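Local structure of putative TetR-family transcriptional regulator (Syntrophomonas wolfei subsp. wolfei, 3LWJ) at residues Q70-I75 with D129-F134; D84-F89 with F189-A194; F134-I139 with P155-I160. The protein probably binds DNA as a TetR-family transcriptional regulator, pairing a predicted N-terminal helix-turn-helix with an all-helical C-terminal domain. One frame throughout, in Å; residues are numbered along the deposited sequence. Where two conformers were deposited one is given.

Contact 1: Q70-I75 with D129-F134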
loop_
_atom_site.group_PDB
_atom_site.type_symbol
_atom_site.label_atom_id
_atom_site.label_comp_id
_atom_site.label_asym_id
_atom_site.label_seq_id
_atom_site.Cartn_x
_atom_site.Cartn_y
_atom_site.Cartn_z
ATOM N N GLN A 70 -10.316 11.199 -14.219
ATOM C CA GLN A 70 -10.914 10.110 -15.006
ATOM C C GLN A 70 -11.623 9.049 -14.117
ATOM O O GLN A 70 -12.727 8.586 -14.444
ATOM C CB GLN A 70 -9.836 9.475 -15.880
ATOM C CG GLN A 70 -10.313 8.437 -16.901
ATOM C CD GLN A 70 -9.132 7.705 -17.546
ATOM O OE1 GLN A 70 -7.976 8.145 -17.425
ATOM N NE2 GLN A 70 -9.411 6.572 -18.205
ATOM N N ILE A 71 -10.998 8.699 -12.985
ATOM C CA ILE A 71 -11.603 7.812 -11.976
ATOM C C ILE A 71 -12.929 8.419 -11.448
ATOM O O ILE A 71 -13.983 7.770 -11.475
ATOM C CB ILE A 71 -10.609 7.553 -10.776
ATOM C CG1 ILE A 71 -9.352 6.790 -11.251
ATOM C CG2 ILE A 71 -11.288 6.789 -9.632
ATOM C CD1 ILE A 71 -8.246 6.684 -10.187
ATOM N N ILE A 72 -12.872 9.675 -11.008
ATOM C CA ILE A 72 -14.029 10.321 -10.374
ATOM C C ILE A 72 -15.183 10.543 -11.353
ATOM O O ILE A 72 -16.326 10.387 -10.977
ATOM C CB ILE A 72 -13.630 11.660 -9.678
ATOM C CG1 ILE A 72 -12.685 11.367 -8.504
ATOM C CG2 ILE A 72 -14.892 12.492 -9.208
ATOM C CD1 ILE A 72 -12.167 12.626 -7.874
ATOM N N SER A 73 -14.875 10.879 -12.601
ATOM C CA SER A 73 -15.914 11.118 -13.624
ATOM C C SER A 73 -16.537 9.818 -14.154
ATOM O O SER A 73 -17.747 9.767 -14.428
ATOM C CB SER A 73 -15.382 11.971 -14.786
ATOM O OG SER A 73 -14.373 11.286 -15.495
ATOM N N SER A 74 -15.755 8.761 -14.272
ATOM C CA SER A 74 -16.326 7.456 -14.618
ATOM C C SER A 74 -17.365 7.010 -13.581
ATOM O O SER A 74 -18.446 6.560 -13.923
ATOM C CB SER A 74 -15.224 6.414 -14.728
ATOM O OG SER A 74 -14.281 6.814 -15.701
ATOM N N ILE A 75 -17.031 7.154 -12.305
ATOM C CA ILE A 75 -17.918 6.762 -11.220
ATOM C C ILE A 75 -19.180 7.667 -11.231
ATOM O O ILE A 75 -20.330 7.180 -11.198
ATOM C CB ILE A 75 -17.185 6.857 -9.865
ATOM C CG1 ILE A 75 -16.060 5.800 -9.783
ATOM C CG2 ILE A 75 -18.140 6.631 -8.692
ATOM C CD1 ILE A 75 -15.191 5.890 -8.528
ATOM N N ASP A 129 -5.459 11.977 -1.464
ATOM C CA ASP A 129 -6.405 12.777 -0.643
ATOM C C ASP A 129 -7.659 13.079 -1.442
ATOM O O ASP A 129 -8.790 13.079 -0.896
ATOM C CB ASP A 129 -5.770 14.110 -0.164
ATOM C CG ASP A 129 -4.835 13.941 1.035
ATOM O OD1 ASP A 129 -4.713 12.813 1.607
ATOM O OD2 ASP A 129 -4.207 14.958 1.420
ATOM N N ARG A 130 -7.479 13.326 -2.735
ATOM C CA ARG A 130 -8.615 13.631 -3.614
ATOM C C ARG A 130 -9.551 12.435 -3.763
ATOM O O ARG A 130 -10.777 12.578 -3.639
ATOM C CB ARG A 130 -8.121 14.045 -4.996
ATOM C CG ARG A 130 -9.231 14.475 -5.958
ATOM C CD ARG A 130 -8.647 15.198 -7.136
ATOM N NE ARG A 130 -9.626 15.453 -8.193
ATOM C CZ ARG A 130 -9.294 15.816 -9.424
ATOM N NH1 ARG A 130 -8.009 15.966 -9.767
ATOM N NH2 ARG A 130 -10.240 16.023 -10.321
ATOM N N LEU A 131 -8.965 11.266 -4.024
ATOM C CA LEU A 131 -9.719 10.024 -4.071
ATOM C C LEU A 131 -10.371 9.722 -2.703
ATOM O O LEU A 131 -11.554 9.397 -2.634
ATOM C CB LEU A 131 -8.816 8.872 -4.505
ATOM C CG LEU A 131 -8.293 8.889 -5.937
ATOM C CD1 LEU A 131 -7.481 7.649 -6.109
ATOM C CD2 LEU A 131 -9.413 9.031 -7.034
ATOM N N LEU A 132 -9.606 9.855 -1.620
ATOM C CA LEU A 132 -10.144 9.608 -0.284
ATOM C C LEU A 132 -11.359 10.478 0.067
ATOM O O LEU A 132 -12.364 9.961 0.611
ATOM C CB LEU A 132 -9.065 9.755 0.804
ATOM C CG LEU A 132 -8.021 8.629 0.805
ATOM C CD1 LEU A 132 -6.734 9.089 1.563
ATOM C CD2 LEU A 132 -8.600 7.342 1.398
ATOM N N GLU A 133 -11.290 11.771 -0.260
ATOM C CA GLU A 133 -12.396 12.688 -0.045
ATOM C C GLU A 133 -13.603 12.269 -0.878
ATOM O O GLU A 133 -14.708 12.191 -0.375
ATOM C CB GLU A 133 -12.002 14.149 -0.368
ATOM C CG GLU A 133 -11.148 14.857 0.721
ATOM N N PHE A 134 -13.406 11.968 -2.152
ATOM C CA PHE A 134 -14.515 11.451 -2.960
ATOM C C PHE A 134 -15.132 10.182 -2.360
ATOM O O PHE A 134 -16.344 10.067 -2.249
ATOM C CB PHE A 134 -14.035 11.141 -4.381
ATOM C CG PHE A 134 -15.139 10.797 -5.326
ATOM C CD1 PHE A 134 -16.171 11.710 -5.571
ATOM C CD2 PHE A 134 -15.172 9.551 -5.964
ATOM C CE1 PHE A 134 -17.206 11.403 -6.455
ATOM C CE2 PHE A 134 -16.202 9.225 -6.820
ATOM C CZ PHE A 134 -17.223 10.144 -7.080
#

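Contact 2: D84-F89 with F189-A194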
loop_
_atom_site.group_PDB
_atom_site.type_symbol
_atom_site.label_atom_id
_atom_site.label_comp_id
_atom_site.label_asym_id
_atom_site.label_seq_id
_atom_site.Cartn_x
_atom_site.Cartn_y
_atom_site.Cartn_z
ATOM N N ASP A 84 -29.135 2.000 -7.133
ATOM C CA ASP A 84 -28.947 1.132 -5.971
ATOM C C ASP A 84 -27.526 1.329 -5.387
ATOM O O ASP A 84 -26.526 1.185 -6.080
ATOM C CB ASP A 84 -29.180 -0.336 -6.351
ATOM C CG ASP A 84 -29.125 -1.250 -5.157
ATOM O OD1 ASP A 84 -30.182 -1.465 -4.542
ATOM O OD2 ASP A 84 -28.033 -1.766 -4.829
ATOM N N LEU A 85 -27.446 1.670 -4.102
ATOM C CA LEU A 85 -26.195 2.088 -3.534
ATOM C C LEU A 85 -25.232 0.942 -3.309
ATOM O O LEU A 85 -24.020 1.157 -3.372
ATOM C CB LEU A 85 -26.421 2.862 -2.244
ATOM C CG LEU A 85 -27.293 4.118 -2.354
ATOM C CD1 LEU A 85 -27.261 4.765 -0.977
ATOM C CD2 LEU A 85 -26.841 5.113 -3.469
ATOM N N TYR A 86 -25.759 -0.258 -3.069
ATOM C CA TYR A 86 -24.961 -1.477 -2.975
ATOM C C TYR A 86 -24.397 -1.893 -4.324
ATOM O O TYR A 86 -23.234 -2.299 -4.423
ATOM C CB TYR A 86 -25.758 -2.670 -2.397
ATOM C CG TYR A 86 -24.939 -3.951 -2.426
ATOM C CD1 TYR A 86 -23.901 -4.152 -1.517
ATOM C CD2 TYR A 86 -25.133 -4.909 -3.408
ATOM C CE1 TYR A 86 -23.120 -5.293 -1.555
ATOM C CE2 TYR A 86 -24.349 -6.058 -3.453
ATOM C CZ TYR A 86 -23.351 -6.239 -2.515
ATOM O OH TYR A 86 -22.573 -7.365 -2.556
ATOM N N GLU A 87 -25.229 -1.834 -5.362
ATOM C CA GLU A 87 -24.743 -2.104 -6.707
ATOM C C GLU A 87 -23.616 -1.158 -7.035
ATOM O O GLU A 87 -22.578 -1.581 -7.574
ATOM C CB GLU A 87 -25.851 -1.964 -7.743
ATOM C CG GLU A 87 -25.475 -2.533 -9.090
ATOM C CD GLU A 87 -25.570 -4.052 -9.159
ATOM O OE1 GLU A 87 -26.380 -4.664 -8.444
ATOM O OE2 GLU A 87 -24.837 -4.639 -9.957
ATOM N N ARG A 88 -23.802 0.118 -6.703
ATOM C CA ARG A 88 -22.746 1.118 -6.884
ATOM C C ARG A 88 -21.447 0.774 -6.115
ATOM O O ARG A 88 -20.333 0.933 -6.634
ATOM C CB ARG A 88 -23.228 2.484 -6.402
ATOM C CG ARG A 88 -24.339 3.157 -7.210
ATOM C CD ARG A 88 -24.635 4.509 -6.609
ATOM N NE ARG A 88 -25.593 5.290 -7.396
ATOM C CZ ARG A 88 -25.815 6.586 -7.221
ATOM N NH1 ARG A 88 -25.159 7.272 -6.291
ATOM N NH2 ARG A 88 -26.705 7.199 -7.977
ATOM N N PHE A 89 -21.610 0.317 -4.873
ATOM C CA PHE A 89 -20.489 0.031 -3.980
ATOM C C PHE A 89 -19.542 -0.972 -4.607
ATOM O O PHE A 89 -18.330 -0.765 -4.631
ATOM C CB PHE A 89 -21.020 -0.502 -2.640
ATOM C CG PHE A 89 -19.979 -0.642 -1.578
ATOM C CD1 PHE A 89 -19.356 0.475 -1.055
ATOM C CD2 PHE A 89 -19.616 -1.900 -1.106
ATOM C CE1 PHE A 89 -18.391 0.355 -0.095
ATOM C CE2 PHE A 89 -18.652 -2.020 -0.118
ATOM C CZ PHE A 89 -18.038 -0.888 0.384
ATOM N N PHE A 189 -13.392 -8.649 -1.621
ATOM C CA PHE A 189 -13.240 -7.940 -0.358
ATOM C C PHE A 189 -14.390 -6.942 -0.072
ATOM O O PHE A 189 -14.903 -6.836 1.091
ATOM C CB PHE A 189 -11.905 -7.174 -0.318
ATOM C CG PHE A 189 -11.919 -6.042 0.667
ATOM C CD1 PHE A 189 -11.859 -6.307 2.018
ATOM C CD2 PHE A 189 -12.081 -4.727 0.255
ATOM C CE1 PHE A 189 -11.924 -5.279 2.938
ATOM C CE2 PHE A 189 -12.095 -3.683 1.180
ATOM C CZ PHE A 189 -12.030 -3.954 2.508
ATOM N N HIS A 190 -14.776 -6.159 -1.080
ATOM C CA HIS A 190 -15.857 -5.160 -0.880
ATOM C C HIS A 190 -17.206 -5.813 -0.596
ATOM O O HIS A 190 -17.993 -5.305 0.223
ATOM C CB HIS A 190 -15.945 -4.183 -2.045
ATOM C CG HIS A 190 -14.801 -3.229 -2.087
ATOM N ND1 HIS A 190 -13.639 -3.495 -2.780
ATOM C CD2 HIS A 190 -14.616 -2.033 -1.491
ATOM C CE1 HIS A 190 -12.799 -2.491 -2.625
ATOM N NE2 HIS A 190 -13.363 -1.593 -1.846
ATOM N N LYS A 191 -17.436 -6.991 -1.190
ATOM C CA LYS A 191 -18.623 -7.784 -0.882
ATOM C C LYS A 191 -18.643 -8.188 0.587
ATOM O O LYS A 191 -19.634 -7.971 1.292
ATOM C CB LYS A 191 -18.742 -9.018 -1.776
ATOM C CG LYS A 191 -19.887 -10.008 -1.340
ATOM C CD LYS A 191 -19.627 -11.488 -1.770
ATOM C CE LYS A 191 -18.363 -12.133 -1.119
ATOM N NZ LYS A 191 -18.397 -12.278 0.371
ATOM N N THR A 192 -17.551 -8.777 1.040
ATOM C CA THR A 192 -17.448 -9.167 2.448
ATOM C C THR A 192 -17.539 -7.973 3.398
ATOM O O THR A 192 -18.158 -8.064 4.468
ATOM C CB THR A 192 -16.157 -9.903 2.724
ATOM O OG1 THR A 192 -16.104 -11.084 1.913
ATOM C CG2 THR A 192 -16.065 -10.316 4.167
ATOM N N LEU A 193 -16.908 -6.867 3.034
ATOM C CA LEU A 193 -16.988 -5.637 3.848
ATOM C C LEU A 193 -18.433 -5.163 4.027
ATOM O O LEU A 193 -18.850 -4.734 5.135
ATOM C CB LEU A 193 -16.123 -4.509 3.226
ATOM C CG LEU A 193 -16.238 -3.071 3.738
ATOM C CD1 LEU A 193 -15.943 -3.074 5.214
ATOM C CD2 LEU A 193 -15.299 -2.050 2.935
ATOM N N ALA A 194 -19.177 -5.232 2.929
ATOM C CA ALA A 194 -20.595 -4.889 2.867
ATOM C C ALA A 194 -21.475 -5.780 3.752
ATOM O O ALA A 194 -22.262 -5.284 4.572
ATOM C CB ALA A 194 -21.068 -4.973 1.413
#

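Contact 3: F134-I139 with P155-I160. With EDO (1,2-ethanediol), chain B.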
loop_
_atom_site.group_PDB
_atom_site.type_symbol
_atom_site.label_atom_id
_atom_site.label_comp_id
_atom_site.label_asym_id
_atom_site.label_seq_id
_atom_site.Cartn_x
_atom_site.Cartn_y
_atom_site.Cartn_z
ATOM N N PHE A 134 -13.406 11.968 -2.152
ATOM C CA PHE A 134 -14.515 11.451 -2.960
ATOM C C PHE A 134 -15.132 10.182 -2.360
ATOM O O PHE A 134 -16.344 10.067 -2.249
ATOM C CB PHE A 134 -14.035 11.141 -4.381
ATOM C CG PHE A 134 -15.139 10.797 -5.326
ATOM C CD1 PHE A 134 -16.171 11.710 -5.571
ATOM C CD2 PHE A 134 -15.172 9.551 -5.964
ATOM C CE1 PHE A 134 -17.206 11.403 -6.455
ATOM C CE2 PHE A 134 -16.202 9.225 -6.820
ATOM C CZ PHE A 134 -17.223 10.144 -7.080
ATOM N N TYR A 135 -14.294 9.212 -1.996
ATOM C CA TYR A 135 -14.814 7.969 -1.438
ATOM C C TYR A 135 -15.579 8.272 -0.152
ATOM O O TYR A 135 -16.626 7.678 0.109
ATOM C CB TYR A 135 -13.698 6.953 -1.128
ATOM C CG TYR A 135 -12.861 6.454 -2.300
ATOM C CD1 TYR A 135 -13.305 6.555 -3.627
ATOM C CD2 TYR A 135 -11.630 5.836 -2.082
ATOM C CE1 TYR A 135 -12.546 6.092 -4.693
ATOM C CE2 TYR A 135 -10.868 5.322 -3.171
ATOM C CZ TYR A 135 -11.341 5.469 -4.466
ATOM O OH TYR A 135 -10.638 4.994 -5.547
ATOM N N SER A 136 -15.067 9.230 0.635
ATOM C CA SER A 136 -15.778 9.622 1.837
ATOM C C SER A 136 -17.186 10.174 1.529
ATOM O O SER A 136 -18.156 9.772 2.174
ATOM C CB SER A 136 -14.947 10.597 2.680
ATOM O OG SER A 136 -13.769 9.948 3.106
ATOM N N ARG A 137 -17.306 11.051 0.535
ATOM C CA ARG A 137 -18.616 11.657 0.184
ATOM C C ARG A 137 -19.583 10.534 -0.136
ATOM O O ARG A 137 -20.693 10.538 0.343
ATOM C CB ARG A 137 -18.562 12.573 -1.044
ATOM C CG ARG A 137 -17.586 13.757 -1.023
ATOM C CD ARG A 137 -17.892 14.775 0.048
ATOM N NE ARG A 137 -17.349 14.353 1.345
ATOM C CZ ARG A 137 -16.103 14.568 1.777
ATOM N NH1 ARG A 137 -15.202 15.200 1.024
ATOM N NH2 ARG A 137 -15.760 14.140 2.994
ATOM N N ASN A 138 -19.143 9.559 -0.930
ATOM C CA ASN A 138 -20.033 8.469 -1.339
ATOM C C ASN A 138 -20.427 7.557 -0.200
ATOM O O ASN A 138 -21.570 7.123 -0.156
ATOM C CB ASN A 138 -19.426 7.645 -2.463
ATOM C CG ASN A 138 -19.017 8.503 -3.671
ATOM O OD1 ASN A 138 -18.005 8.234 -4.316
ATOM N ND2 ASN A 138 -19.794 9.533 -3.964
ATOM N N ILE A 139 -19.503 7.286 0.738
ATOM C CA ILE A 139 -19.862 6.516 1.929
ATOM C C ILE A 139 -20.860 7.304 2.803
ATOM O O ILE A 139 -21.818 6.746 3.320
ATOM C CB ILE A 139 -18.635 6.135 2.753
ATOM C CG1 ILE A 139 -17.806 5.095 1.969
ATOM C CG2 ILE A 139 -19.071 5.568 4.096
ATOM C CD1 ILE A 139 -16.328 5.131 2.243
ATOM N N PRO A 155 -11.580 5.645 7.944
ATOM C CA PRO A 155 -11.011 4.276 7.867
ATOM C C PRO A 155 -11.543 3.438 6.705
ATOM O O PRO A 155 -10.796 2.639 6.095
ATOM C CB PRO A 155 -11.429 3.633 9.189
ATOM C CG PRO A 155 -11.748 4.833 10.151
ATOM C CD PRO A 155 -12.284 5.890 9.217
ATOM N N ILE A 156 -12.818 3.585 6.382
ATOM C CA ILE A 156 -13.355 2.858 5.228
ATOM C C ILE A 156 -12.774 3.345 3.898
ATOM O O ILE A 156 -12.417 2.530 3.041
ATOM C CB ILE A 156 -14.895 2.862 5.161
ATOM C CG1 ILE A 156 -15.527 2.398 6.499
ATOM C CG2 ILE A 156 -15.362 1.967 4.029
ATOM C CD1 ILE A 156 -14.921 1.193 7.114
ATOM N N ALA A 157 -12.627 4.648 3.732
ATOM C CA ALA A 157 -12.095 5.229 2.485
ATOM C C ALA A 157 -10.633 4.819 2.328
ATOM O O ALA A 157 -10.195 4.393 1.249
ATOM C CB ALA A 157 -12.264 6.745 2.517
ATOM N N HIS A 158 -9.895 4.870 3.437
ATOM C CA HIS A 158 -8.525 4.395 3.453
ATOM C C HIS A 158 -8.427 2.899 3.132
ATOM O O HIS A 158 -7.545 2.486 2.372
ATOM C CB HIS A 158 -7.850 4.691 4.804
ATOM C CG HIS A 158 -7.401 6.106 4.956
ATOM N ND1 HIS A 158 -8.214 7.101 5.455
ATOM C CD2 HIS A 158 -6.206 6.688 4.702
ATOM C CE1 HIS A 158 -7.534 8.232 5.517
ATOM N NE2 HIS A 158 -6.315 8.012 5.053
ATOM N N SER A 159 -9.353 2.079 3.636
ATOM C CA SER A 159 -9.295 0.654 3.313
ATOM C C SER A 159 -9.550 0.352 1.861
ATOM O O SER A 159 -8.905 -0.558 1.296
ATOM C CB SER A 159 -10.236 -0.164 4.216
ATOM O OG SER A 159 -11.604 -0.056 3.869
ATOM N N ILE A 160 -10.460 1.114 1.237
ATOM C CA ILE A 160 -10.744 0.990 -0.211
ATOM C C ILE A 160 -9.509 1.367 -1.012
ATOM O O ILE A 160 -9.015 0.578 -1.817
ATOM C CB ILE A 160 -11.925 1.859 -0.651
ATOM C CG1 ILE A 160 -13.207 1.437 0.091
ATOM C CG2 ILE A 160 -12.100 1.747 -2.161
ATOM C CD1 ILE A 160 -14.386 2.473 -0.072
HETATM C C1 EDO B . -16.668 5.616 -3.006
HETATM O O1 EDO B . -17.049 5.771 -4.399
HETATM C C2 EDO B . -16.538 4.215 -2.400
HETATM O O2 EDO B . -17.757 3.449 -2.352
#

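Contact 1: Q70-I75 with D129-F134
Gln70 O, on the helix whose Ile71, Ile72 and Ile75 meet Leu131 and Phe134, takes two bonds from Ser74: the backbone N at 3.0 Å and, from the opposite face of the carbonyl plane, OG at 2.7 Å. Ser74 was deposited in two conformers, and the OG bond, present in one of them, is therefore doubtful. Across the contact the interaction is apolar. Ile72 CG2 sits over one face of the Phe134 ring, 3.9 Å from its centroid and 14° off the ring normal, a CH-pi contact displaced toward the rim. Ile75 CG2 comes at the edge of that ring instead, near its plane, 3.7 Å from Phe134 CE2, so the two isoleucines hold different sides of one phenyl group. Helix 56-79, as in other TetR-family proteins, leads from the predicted DNA-binding headpiece into the C-terminal domain; here it runs alongside helix 118-144 at 20° with the local axes 11.0 Å apart. Branched aliphatic side chains, one phenyl ring and an arginine bridge that spacing. Arg130 has CG anti to its N (chi1 -176°) and an extended chain, which brings NE to 3.8 Å from Ile72 CD1, while its NH1 makes a weak hydrogen bond to Glu65 O. Deeper in, the Leu131 and Ile71 side chains cross at about a right angle, Leu131 CD2 3.9 Å from Ile71 CG2.

Contact 2: D84-F89 with F189-A194
The C-terminal domain of TetR-family regulators is a helical bundle, and this contact packs the first turn of helix 85-102 against the last helix of that bundle, 179-195. The two local axes run at 144°, closer to antiparallel than to perpendicular, and come within 11.0 Å at their closest, a gap spanned largely by two aromatic rings. Phe89 does most of the work. With CG anti to its backbone N (chi1 -172°), its ring reaches between His190, Leu193 and Ala194. The edge of the His190 imidazole is turned toward the Phe89 face in an offset edge-to-face pair, with centroids 5.7 Å apart and planes at 75°. At the edge of the same phenyl ring, near its plane, Phe89 CE2 comes to 3.4 Å from His190 O and CZ to 3.9 Å from Leu193 CD2. Phe148 adds a further edge-to-face ring pair. Replacing Phe89 with an alanine would probably open a gap beside Leu193 and leave the His190 edge without its aromatic partner. His190 ND1 is hydrogen-bonded to Val186 O, and Phe189 CD2 lies over the centre of one imidazole face, 3.6 Å above the plane. Leu193 and Ala194 also make backbone hydrogen bonds to the second subunit, so this helix is shared between bundle and dimer interface. One turn before Phe89, Tyr86 meets Ala194 at the edge of its ring, CE1 being 3.6 Å from the CB methyl. The helix bearing both rings is capped by Asp84, whose OD2 accepts from Glu87 N at 2.9 Å through its anti lone pair.

Contact 3: F134-I139 with P155-I160
Tyr135 reaches from helix 118-144 to helix 153-173, two members of the C-terminal helical bundle that cross at 125° with local axes 8.9 Å apart. Its CB lies 3.9 Å from Ala157 CB; the small alanine side chain fits the close approach of the backbones, whose CA atoms here are 5.5 Å apart. Tyr135 CG is anti to the carbonyl carbon (chi1 -62°), which swings the ring toward Ala157 and Ile160. CD1 meets C1 of a bound 1,2-ethanediol at 3.5 Å, whereas CD2 has Ala157 O near the ring plane and CE2 touches Ile160 CG2 obliquely. At the tip, OH lies close to Glu164 OE1, a hydrogen bond the geometry leaves undecided. Ser136 OG is 3.6 Å from Ala157 CB but hydrogen-bonds to Leu132 O in its own helix. Ile139 uses a single methyl: CD1 contacts Ile156 CG2 at 3.8 Å and Ile160 CD1 at 4.0 Å. Helix 153-173 also meets the second subunit: His158, whose CB points away from helix 118-144, is hydrogen-bonded through NE2 to Lys170 NZ of that chain. The diol, probably from the crystallisation liquor, donates a hydrogen bond from O1 to Asn138 OD1 (2.6 Å), itself above one face of the Phe134 ring.

Beyond the predicted helix-turn-helix near the N terminus, the chain enters helix 56-79, where contact 1 opens, and then helix 85-102, where contact 2 opens. Contact 1 closes first, on helix 118-144, so the two loops cross. Phe134 ends contact 1 and begins contact 3, which follows it in series and closes a short loop on helix 153-173. Contact 2 closes last, on helix 179-195, and its long loop encloses all of contact 3. Contacts 1 and 3, with centres about 10 Å apart, touch through Leu132 and Ala157; His190 packs on Ile160 between contacts 2 and 3. Together they join the helix following the predicted DNA-binding region to helices that meet the second subunit.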